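NS3-like protein (Alongshan virus, PDB 6M40) probably hydrolyses ATP and other nucleoside triphosphates to drive RNA unwinding, the chain here being its C-terminal NS3-like RNA helicase domain. Local coordinates at residues 198-203 with 268-273; 374-379 with 407-412; 381-386 with 394-399. One frame throughout, in Å; residues are numbered along the deposited sequence.

Contact 1 of 3, residues 198-203 with 268-273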
loop_
_atom_site.group_PDB
_atom_site.type_symbol
_atom_site.label_atom_id
_atom_site.label_comp_id
_atom_site.label_asym_id
_atom_site.label_seq_id
_atom_site.Cartn_x
_atom_site.Cartn_y
_atom_site.Cartn_z
ATOM N N PHE A 198 -12.414 -10.197 -0.797
ATOM C CA PHE A 198 -10.988 -9.971 -0.575
ATOM C C PHE A 198 -10.351 -11.276 -0.112
ATOM O O PHE A 198 -10.589 -11.734 1.011
ATOM C CB PHE A 198 -10.775 -8.844 0.429
ATOM C CG PHE A 198 -10.729 -7.481 -0.206
ATOM C CD1 PHE A 198 -9.625 -7.099 -0.954
ATOM C CD2 PHE A 198 -11.778 -6.583 -0.060
ATOM C CE1 PHE A 198 -9.568 -5.850 -1.548
ATOM C CE2 PHE A 198 -11.719 -5.334 -0.653
ATOM C CZ PHE A 198 -10.616 -4.972 -1.393
ATOM N N VAL A 199 -9.524 -11.848 -0.981
ATOM C CA VAL A 199 -8.961 -13.189 -0.829
ATOM C C VAL A 199 -7.447 -13.085 -0.667
ATOM O O VAL A 199 -6.819 -12.236 -1.313
ATOM C CB VAL A 199 -9.355 -14.058 -2.037
ATOM C CG1 VAL A 199 -8.341 -15.161 -2.276
ATOM C CG2 VAL A 199 -10.752 -14.626 -1.837
ATOM N N PRO A 200 -6.807 -13.917 0.186
ATOM C CA PRO A 200 -5.370 -13.743 0.452
ATOM C C PRO A 200 -4.476 -13.909 -0.768
ATOM O O PRO A 200 -3.757 -12.976 -1.130
ATOM C CB PRO A 200 -5.073 -14.831 1.500
ATOM C CG PRO A 200 -6.213 -15.808 1.413
ATOM C CD PRO A 200 -7.398 -14.969 1.029
ATOM N N GLY A 201 -4.483 -15.081 -1.394
ATOM C CA GLY A 201 -3.626 -15.309 -2.539
ATOM C C GLY A 201 -4.380 -15.647 -3.804
ATOM O O GLY A 201 -5.557 -16.014 -3.759
ATOM N N LEU A 202 -3.701 -15.531 -4.945
ATOM C CA LEU A 202 -4.276 -15.963 -6.215
ATOM C C LEU A 202 -4.587 -17.459 -6.215
ATOM O O LEU A 202 -5.478 -17.899 -6.952
ATOM C CB LEU A 202 -3.303 -15.601 -7.347
ATOM C CG LEU A 202 -3.620 -15.870 -8.820
ATOM C CD1 LEU A 202 -3.242 -17.288 -9.207
ATOM C CD2 LEU A 202 -5.081 -15.594 -9.093
ATOM N N THR A 203 -3.895 -18.248 -5.394
ATOM C CA THR A 203 -4.053 -19.697 -5.369
ATOM C C THR A 203 -4.328 -20.180 -3.950
ATOM O O THR A 203 -4.098 -19.462 -2.974
ATOM C CB THR A 203 -2.802 -20.410 -5.905
ATOM O OG1 THR A 203 -1.662 -20.010 -5.135
ATOM C CG2 THR A 203 -2.563 -20.079 -7.372
ATOM N N THR A 268 -12.202 -12.313 3.729
ATOM C CA THR A 268 -11.483 -13.451 4.291
ATOM C C THR A 268 -10.815 -13.076 5.602
ATOM O O THR A 268 -10.734 -13.890 6.528
ATOM C CB THR A 268 -10.413 -13.931 3.315
ATOM O OG1 THR A 268 -10.933 -13.959 1.984
ATOM C CG2 THR A 268 -9.923 -15.314 3.698
ATOM N N CYS A 269 -10.328 -11.836 5.692
ATOM C CA CYS A 269 -9.517 -11.375 6.814
ATOM C C CYS A 269 -8.194 -12.146 6.869
ATOM O O CYS A 269 -7.731 -12.571 7.931
ATOM C CB CYS A 269 -10.300 -11.470 8.123
ATOM S SG CYS A 269 -11.523 -10.152 8.271
ATOM N N GLN A 270 -7.566 -12.284 5.699
ATOM C CA GLN A 270 -6.341 -13.057 5.538
ATOM C C GLN A 270 -5.541 -12.503 4.358
ATOM O O GLN A 270 -6.123 -12.082 3.353
ATOM C CB GLN A 270 -6.640 -14.550 5.312
ATOM C CG GLN A 270 -7.374 -15.237 6.461
ATOM C CD GLN A 270 -7.416 -16.752 6.316
ATOM O OE1 GLN A 270 -7.423 -17.284 5.206
ATOM N NE2 GLN A 270 -7.433 -17.451 7.443
ATOM N N GLN A 271 -4.211 -12.532 4.476
ATOM C CA GLN A 271 -3.338 -12.003 3.437
ATOM C C GLN A 271 -2.152 -12.930 3.206
ATOM O O GLN A 271 -1.806 -13.748 4.056
ATOM C CB GLN A 271 -2.830 -10.604 3.794
ATOM C CG GLN A 271 -2.144 -9.877 2.642
ATOM C CD GLN A 271 -1.999 -8.401 2.928
ATOM O OE1 GLN A 271 -2.688 -7.854 3.795
ATOM N NE2 GLN A 271 -1.107 -7.742 2.200
ATOM N N TYR A 272 -1.515 -12.770 2.047
ATOM C CA TYR A 272 -0.351 -13.563 1.653
ATOM C C TYR A 272 0.890 -12.680 1.787
ATOM O O TYR A 272 1.415 -12.146 0.810
ATOM C CB TYR A 272 -0.521 -14.115 0.217
ATOM C CG TYR A 272 0.611 -15.004 -0.257
ATOM C CD1 TYR A 272 0.823 -16.259 0.308
ATOM C CD2 TYR A 272 1.455 -14.595 -1.282
ATOM C CE1 TYR A 272 1.848 -17.070 -0.120
ATOM C CE2 TYR A 272 2.489 -15.408 -1.723
ATOM C CZ TYR A 272 2.680 -16.644 -1.140
ATOM O OH TYR A 272 3.706 -17.457 -1.572
ATOM N N HIS A 273 1.360 -12.531 3.024
ATOM C CA HIS A 273 2.642 -11.901 3.257
ATOM C C HIS A 273 3.776 -12.827 2.833
ATOM O O HIS A 273 3.621 -14.047 2.733
ATOM C CB HIS A 273 2.861 -11.579 4.738
ATOM C CG HIS A 273 1.907 -10.580 5.308
ATOM N ND1 HIS A 273 0.742 -10.945 5.951
ATOM C CD2 HIS A 273 1.966 -9.229 5.376
ATOM C CE1 HIS A 273 0.114 -9.859 6.371
ATOM N NE2 HIS A 273 0.834 -8.805 6.031
#
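Phe-198 and Thr-268 supply the polar part of this contact, where strand 194-198 gives way to a loop beside strand 264-276. The amide N of Thr-268 donates to Phe-198 O at 3.2 Å, with an angle of 153° at the hydrogen, and this backbone bond holds the two residues together. The hydroxyl OG1 of Thr-268 also turns to Phe-198 O, because chi1 of -43° sets it beside its own backbone N; the modelled separation is very short and its exact value doubtful.

Apolar contacts centre on Pro-200, whose ring lies against both the methyl of Thr-268 and the backbone of Gln-270. Its CD lies 3.7 Å from Thr-268 CG2, the two side chains meeting at about a right angle. Its CB packs 3.5 Å from Gln-270 O, while its CG runs alongside Gln-270 CB at 4.1 Å. Farther on, Tyr-272 CB rests 3.7 Å from Pro-200 O, and the phenol leads away. Gln-270 O has a polar partner beyond the pair, Arg-296, which donates to it.

This is how a parallel strand pair comes apart at the end of a ladder, here in the second RecA-like domain of a superfamily 2 helicase; Phe-198 to Gly-201 probably correspond to the region of helicase motif IV.

Contact 2 of 3, residues 374-379 with 407-412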
loop_
_atom_site.group_PDB
_atom_site.type_symbol
_atom_site.label_atom_id
_atom_site.label_comp_id
_atom_site.label_asym_id
_atom_site.label_seq_id
_atom_site.Cartn_x
_atom_site.Cartn_y
_atom_site.Cartn_z
ATOM N N THR A 374 14.226 -3.342 -9.767
ATOM C CA THR A 374 14.457 -4.553 -8.987
ATOM C C THR A 374 13.419 -4.539 -7.876
ATOM O O THR A 374 13.402 -3.608 -7.068
ATOM C CB THR A 374 15.873 -4.581 -8.388
ATOM O OG1 THR A 374 16.824 -4.087 -9.339
ATOM C CG2 THR A 374 16.269 -5.996 -7.979
ATOM N N GLU A 375 12.538 -5.537 -7.842
ATOM C CA GLU A 375 11.473 -5.499 -6.844
ATOM C C GLU A 375 12.032 -5.663 -5.436
ATOM O O GLU A 375 11.582 -4.990 -4.503
ATOM C CB GLU A 375 10.406 -6.551 -7.147
ATOM C CG GLU A 375 10.724 -7.984 -6.738
ATOM C CD GLU A 375 11.920 -8.558 -7.455
ATOM O OE1 GLU A 375 12.545 -7.826 -8.241
ATOM O OE2 GLU A 375 12.235 -9.742 -7.229
ATOM N N THR A 376 13.044 -6.510 -5.268
ATOM C CA THR A 376 13.612 -6.803 -3.959
ATOM C C THR A 376 14.905 -6.027 -3.755
ATOM O O THR A 376 15.765 -5.998 -4.640
ATOM C CB THR A 376 13.887 -8.300 -3.813
ATOM O OG1 THR A 376 14.885 -8.700 -4.765
ATOM C CG2 THR A 376 12.619 -9.105 -4.030
ATOM N N LEU A 377 15.037 -5.398 -2.585
ATOM C CA LEU A 377 16.307 -4.788 -2.215
ATOM C C LEU A 377 17.399 -5.842 -2.118
ATOM O O LEU A 377 18.557 -5.568 -2.448
ATOM C CB LEU A 377 16.153 -4.036 -0.896
ATOM C CG LEU A 377 17.350 -3.344 -0.251
ATOM C CD1 LEU A 377 18.074 -2.432 -1.225
ATOM C CD2 LEU A 377 16.873 -2.548 0.952
ATOM N N THR A 378 17.047 -7.053 -1.683
ATOM C CA THR A 378 18.031 -8.124 -1.628
ATOM C C THR A 378 18.670 -8.356 -2.997
ATOM O O THR A 378 19.889 -8.538 -3.097
ATOM C CB THR A 378 17.387 -9.411 -1.113
ATOM O OG1 THR A 378 16.479 -9.918 -2.097
ATOM C CG2 THR A 378 16.628 -9.152 0.175
ATOM N N GLU A 379 17.870 -8.354 -4.063
ATOM C CA GLU A 379 18.443 -8.579 -5.386
ATOM C C GLU A 379 19.190 -7.349 -5.890
ATOM O O GLU A 379 20.147 -7.483 -6.661
ATOM C CB GLU A 379 17.359 -8.987 -6.391
ATOM C CG GLU A 379 17.918 -9.334 -7.774
ATOM C CD GLU A 379 16.868 -9.872 -8.740
ATOM O OE1 GLU A 379 15.653 -9.774 -8.445
ATOM O OE2 GLU A 379 17.263 -10.394 -9.807
ATOM N N PHE A 407 20.947 -15.884 3.291
ATOM C CA PHE A 407 19.600 -15.338 3.146
ATOM C C PHE A 407 18.986 -15.851 1.856
ATOM O O PHE A 407 19.413 -15.467 0.761
ATOM C CB PHE A 407 19.604 -13.816 3.158
ATOM C CG PHE A 407 18.268 -13.215 3.468
ATOM C CD1 PHE A 407 17.797 -13.202 4.767
ATOM C CD2 PHE A 407 17.486 -12.658 2.468
ATOM C CE1 PHE A 407 16.571 -12.649 5.069
ATOM C CE2 PHE A 407 16.261 -12.094 2.763
ATOM C CZ PHE A 407 15.801 -12.090 4.067
ATOM N N ASN A 408 17.967 -16.691 1.990
ATOM C CA ASN A 408 17.276 -17.281 0.852
ATOM C C ASN A 408 15.959 -16.532 0.674
ATOM O O ASN A 408 14.942 -16.876 1.271
ATOM C CB ASN A 408 17.067 -18.768 1.084
ATOM C CG ASN A 408 16.530 -19.472 -0.130
ATOM O OD1 ASN A 408 16.601 -18.957 -1.242
ATOM N ND2 ASN A 408 15.993 -20.663 0.073
ATOM N N ASP A 409 15.987 -15.495 -0.159
ATOM C CA ASP A 409 14.776 -14.757 -0.476
ATOM C C ASP A 409 13.899 -15.614 -1.375
ATOM O O ASP A 409 14.293 -15.961 -2.494
ATOM C CB ASP A 409 15.109 -13.433 -1.157
ATOM C CG ASP A 409 14.078 -12.365 -0.878
ATOM O OD1 ASP A 409 12.920 -12.725 -0.571
ATOM O OD2 ASP A 409 14.431 -11.168 -0.950
ATOM N N ALA A 410 12.710 -15.959 -0.887
ATOM C CA ALA A 410 11.782 -16.786 -1.654
ATOM C C ALA A 410 10.974 -15.983 -2.651
ATOM O O ALA A 410 10.080 -16.542 -3.318
ATOM C CB ALA A 410 10.856 -17.541 -0.703
ATOM N N ARG A 411 11.286 -14.696 -2.770
ATOM C CA ARG A 411 10.696 -13.829 -3.800
ATOM C C ARG A 411 11.512 -13.791 -5.093
ATOM O O ARG A 411 11.052 -13.185 -6.094
ATOM C CB ARG A 411 10.541 -12.420 -3.264
ATOM C CG ARG A 411 9.539 -12.346 -2.130
ATOM C CD ARG A 411 9.462 -10.979 -1.548
ATOM N NE ARG A 411 10.744 -10.684 -0.892
ATOM C CZ ARG A 411 11.325 -9.482 -0.839
ATOM N NH1 ARG A 411 10.741 -8.423 -1.414
ATOM N NH2 ARG A 411 12.502 -9.307 -0.224
ATOM N N TRP A 412 12.662 -14.485 -5.086
ATOM C CA TRP A 412 13.455 -14.672 -6.298
ATOM C C TRP A 412 12.898 -15.787 -7.203
ATOM O O TRP A 412 13.519 -16.165 -8.230
ATOM C CB TRP A 412 14.913 -14.956 -5.932
ATOM C CG TRP A 412 15.633 -13.772 -5.306
ATOM C CD1 TRP A 412 15.142 -12.503 -5.118
ATOM C CD2 TRP A 412 16.978 -13.757 -4.787
ATOM N NE1 TRP A 412 16.103 -11.708 -4.524
ATOM C CE2 TRP A 412 17.232 -12.452 -4.311
ATOM C CE3 TRP A 412 17.992 -14.720 -4.683
ATOM C CZ2 TRP A 412 18.449 -12.090 -3.737
ATOM C CZ3 TRP A 412 19.196 -14.359 -4.114
ATOM C CH2 TRP A 412 19.414 -13.055 -3.646
#
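Thr-376 and Thr-378, at the capped start of helix 377-383, meet the turn formed by Asp-409, Arg-411 and Trp-412 in a largely polar contact near the modelled C terminus. It belongs to the helical C-terminal domain of this NS3-type helicase and illustrates how an N-cap can serve two masters. Thr-376 OG1 accepts from Glu-379 N at 3.1 Å, the capping bond, and is also reached by Trp-412 NE1 at 3.3 Å, the hydroxyl lying close to the indole plane. Trp-412 NE1 also lies 3.0 Å from Thr-378 OG1, a weak bond with 122° at the hydrogen.

Thr-378 OG1 in turn donates a hydrogen bond to Asp-409 OD2 at 2.7 Å, using the anti lone pair of OD2, the one turned away from OD1. Asp-409 sits in a type I turn that runs to Trp-412, and its other oxygen, OD1, accepts from Arg-411 NE at 3.0 Å. Together with the salt bridge from Arg-411 NH2 to Asp-409 OD2, this probably steadies the guanidinium against rotation. Outside the pair, Arg-411 also bridges to Glu-332 of helix 328-339, and Asp-409 OD1 bonds to Thr-281, tying the turn to the long beta-hairpin.

Methyl and methylene groups pack around this network. Thr-378 CG2 approaches Phe-407 CE2, and Glu-379 CB packs against the indole while its carboxylate reaches Arg-400. In Thr-376 (chi1 64°) and Thr-378 (chi1 69°) OG1 stands between the backbone N and the carbonyl carbon, with CG2 beside the N, which splits each side chain into a bonding hydroxyl and a packing methyl: CG2 of Thr-376 lies over one face of the Arg-411 guanidinium, offset toward the rim, 3.3 Å from NH1.

Contact 3 of 3, residues 381-386 with 394-399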
loop_
_atom_site.group_PDB
_atom_site.type_symbol
_atom_site.label_atom_id
_atom_site.label_comp_id
_atom_site.label_asym_id
_atom_site.label_seq_id
_atom_site.Cartn_x
_atom_site.Cartn_y
_atom_site.Cartn_z
HETATM N N MSE A 381 21.183 -5.691 -4.245
HETATM C CA MSE A 381 22.518 -5.839 -3.678
HETATM C C MSE A 381 23.355 -6.773 -4.551
HETATM O O MSE A 381 24.590 -6.706 -4.554
HETATM C CB MSE A 381 22.436 -6.361 -2.234
HETATM C CG MSE A 381 21.769 -5.383 -1.295
HETATM SE SE MSE A 381 21.352 -6.146 0.503
HETATM C CE MSE A 381 23.170 -6.674 1.025
ATOM N N ALA A 382 22.683 -7.649 -5.298
ATOM C CA ALA A 382 23.414 -8.510 -6.213
ATOM C C ALA A 382 23.875 -7.758 -7.458
ATOM O O ALA A 382 24.936 -8.078 -8.005
ATOM C CB ALA A 382 22.560 -9.716 -6.616
ATOM N N ILE A 383 23.113 -6.767 -7.927
ATOM C CA ILE A 383 23.423 -6.141 -9.206
ATOM C C ILE A 383 24.183 -4.831 -9.024
ATOM O O ILE A 383 24.951 -4.433 -9.904
ATOM C CB ILE A 383 22.158 -5.901 -10.059
ATOM C CG1 ILE A 383 21.375 -4.688 -9.548
ATOM C CG2 ILE A 383 21.250 -7.119 -10.078
ATOM C CD1 ILE A 383 20.005 -4.537 -10.179
ATOM N N TYR A 384 23.960 -4.129 -7.920
ATOM C CA TYR A 384 24.685 -2.895 -7.644
ATOM C C TYR A 384 25.768 -3.172 -6.613
ATOM O O TYR A 384 25.515 -3.826 -5.592
ATOM C CB TYR A 384 23.743 -1.793 -7.159
ATOM C CG TYR A 384 22.647 -1.468 -8.162
ATOM C CD1 TYR A 384 22.947 -1.043 -9.452
ATOM C CD2 TYR A 384 21.314 -1.596 -7.818
ATOM C CE1 TYR A 384 21.946 -0.764 -10.363
ATOM C CE2 TYR A 384 20.312 -1.322 -8.716
ATOM C CZ TYR A 384 20.628 -0.905 -9.986
ATOM O OH TYR A 384 19.620 -0.625 -10.881
ATOM N N SER A 385 26.973 -2.695 -6.901
ATOM C CA SER A 385 28.094 -2.884 -6.004
ATOM C C SER A 385 27.866 -2.100 -4.714
ATOM O O SER A 385 26.845 -1.428 -4.526
ATOM C CB SER A 385 29.386 -2.427 -6.670
ATOM O OG SER A 385 29.386 -1.020 -6.783
ATOM N N ALA A 386 28.847 -2.179 -3.811
ATOM C CA ALA A 386 28.776 -1.386 -2.590
ATOM C C ALA A 386 28.877 0.111 -2.868
ATOM O O ALA A 386 28.443 0.923 -2.042
ATOM C CB ALA A 386 29.885 -1.794 -1.624
ATOM N N GLU A 394 29.325 -11.886 -14.290
ATOM C CA GLU A 394 29.889 -12.929 -13.444
ATOM C C GLU A 394 29.965 -12.490 -11.988
ATOM O O GLU A 394 29.903 -13.333 -11.086
ATOM C CB GLU A 394 31.277 -13.317 -13.950
ATOM C CG GLU A 394 31.277 -13.912 -15.342
ATOM C CD GLU A 394 32.576 -14.617 -15.664
ATOM O OE1 GLU A 394 33.503 -14.562 -14.830
ATOM O OE2 GLU A 394 32.670 -15.230 -16.747
ATOM N N GLN A 395 30.124 -11.191 -11.736
ATOM C CA GLN A 395 30.035 -10.698 -10.365
ATOM C C GLN A 395 28.602 -10.779 -9.847
ATOM O O GLN A 395 28.366 -11.226 -8.718
ATOM C CB GLN A 395 30.572 -9.267 -10.291
ATOM C CG GLN A 395 32.031 -9.164 -10.726
ATOM C CD GLN A 395 32.485 -7.743 -10.999
ATOM O OE1 GLN A 395 31.681 -6.864 -11.309
ATOM N NE2 GLN A 395 33.791 -7.516 -10.897
ATOM N N GLU A 396 27.629 -10.374 -10.668
ATOM C CA GLU A 396 26.229 -10.485 -10.272
ATOM C C GLU A 396 25.880 -11.914 -9.881
ATOM O O GLU A 396 25.135 -12.136 -8.919
ATOM C CB GLU A 396 25.327 -10.000 -11.414
ATOM C CG GLU A 396 23.848 -10.363 -11.298
ATOM C CD GLU A 396 23.044 -9.964 -12.533
ATOM O OE1 GLU A 396 23.655 -9.736 -13.598
ATOM O OE2 GLU A 396 21.802 -9.877 -12.445
ATOM N N ARG A 397 26.403 -12.898 -10.618
ATOM C CA ARG A 397 26.046 -14.290 -10.362
ATOM C C ARG A 397 26.802 -14.856 -9.169
ATOM O O ARG A 397 26.257 -15.685 -8.434
ATOM C CB ARG A 397 26.307 -15.133 -11.614
ATOM C CG ARG A 397 25.913 -16.602 -11.506
ATOM C CD ARG A 397 25.890 -17.299 -12.879
ATOM N NE ARG A 397 27.123 -17.089 -13.640
ATOM C CZ ARG A 397 27.192 -16.545 -14.854
ATOM N NH1 ARG A 397 26.096 -16.154 -15.485
ATOM N NH2 ARG A 397 28.371 -16.403 -15.446
ATOM N N ALA A 398 28.048 -14.427 -8.960
ATOM C CA ALA A 398 28.773 -14.858 -7.771
ATOM C C ALA A 398 28.080 -14.371 -6.507
ATOM O O ALA A 398 27.967 -15.116 -5.527
ATOM C CB ALA A 398 30.213 -14.352 -7.824
ATOM N N ILE A 399 27.590 -13.127 -6.518
ATOM C CA ILE A 399 27.075 -12.513 -5.301
ATOM C C ILE A 399 25.727 -13.107 -4.915
ATOM O O ILE A 399 25.440 -13.297 -3.730
ATOM C CB ILE A 399 26.972 -10.988 -5.472
ATOM C CG1 ILE A 399 28.366 -10.358 -5.523
ATOM C CG2 ILE A 399 26.120 -10.386 -4.358
ATOM C CD1 ILE A 399 29.191 -10.586 -4.287
#
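Ala-382, Glu-396 and Ile-399 bury most of the surface here, Ala-382 meeting the other two through its carbonyl and through its CA and CB. No hydrogen bond crosses the interface. The carbonyl of Ala-382 instead points at the backbone of Glu-396, where Ala-382 O meets CA at 3.6 Å with an angle of 156° at the hydrogen, a CA-H...O contact.

Ile-399, about one turn further along helix 393-404, packs against Ala-382 as well. Its CG2 methyl does the touching: it lies 3.8 Å from Ala-382 CA and 4.3 Å from the methyl CB of the same residue, with the carbonyl O of Met-381, a selenomethionine here, also beside it. The ethyl branch of Ile-399 leads away from the other helix.

The motif is a helix-loop-helix turn of the C-terminal domain: helix 377-383 ends, a loop turns the chain, and helix 393-404 comes back at a slant across it. The helices come nearest where Ile-383 CA and Glu-396 CA stand 5.3 Å apart, and a backbone bond between Ile-383 and Arg-391 draws the loop in at the same end.

Glu-396 is extended, its CG opposite the backbone N (chi1 166°), and this carries the chain alongside Ile-383, both pointing the same way. The carboxylate therefore ends beside a methyl, with OE2 3.7 Å from Ile-383 CG2; Glu-396 OE2 also forms a long, weak ion pair with Arg-400. On its other branch, Ile-383 CG1 sits 3.5 Å above the ring plane of Tyr-384, over the centre.

From the N terminus, the first parallel sheet is complete before any of these contacts begins. Contact 1 opens at 198-203 and closes at 268-273, enclosing 64 residues that include helices and strands of the domain built on the second sheet. After strand 281-287 and a run of helices, contact 2 opens at 374-379. Contact 3 opens and closes within the 27 residues that follow, as the inner closure, joining the end of helix 377-383 to helix 393-404; contact 2, shut at 407-412, joins the start of helix 377-383 to the turn after helix 393-404. They touch through Thr-374 and Ile-383, their centres about 13 Å apart. Contact 1 stands about 7 Å from contact 2 at their nearest atoms.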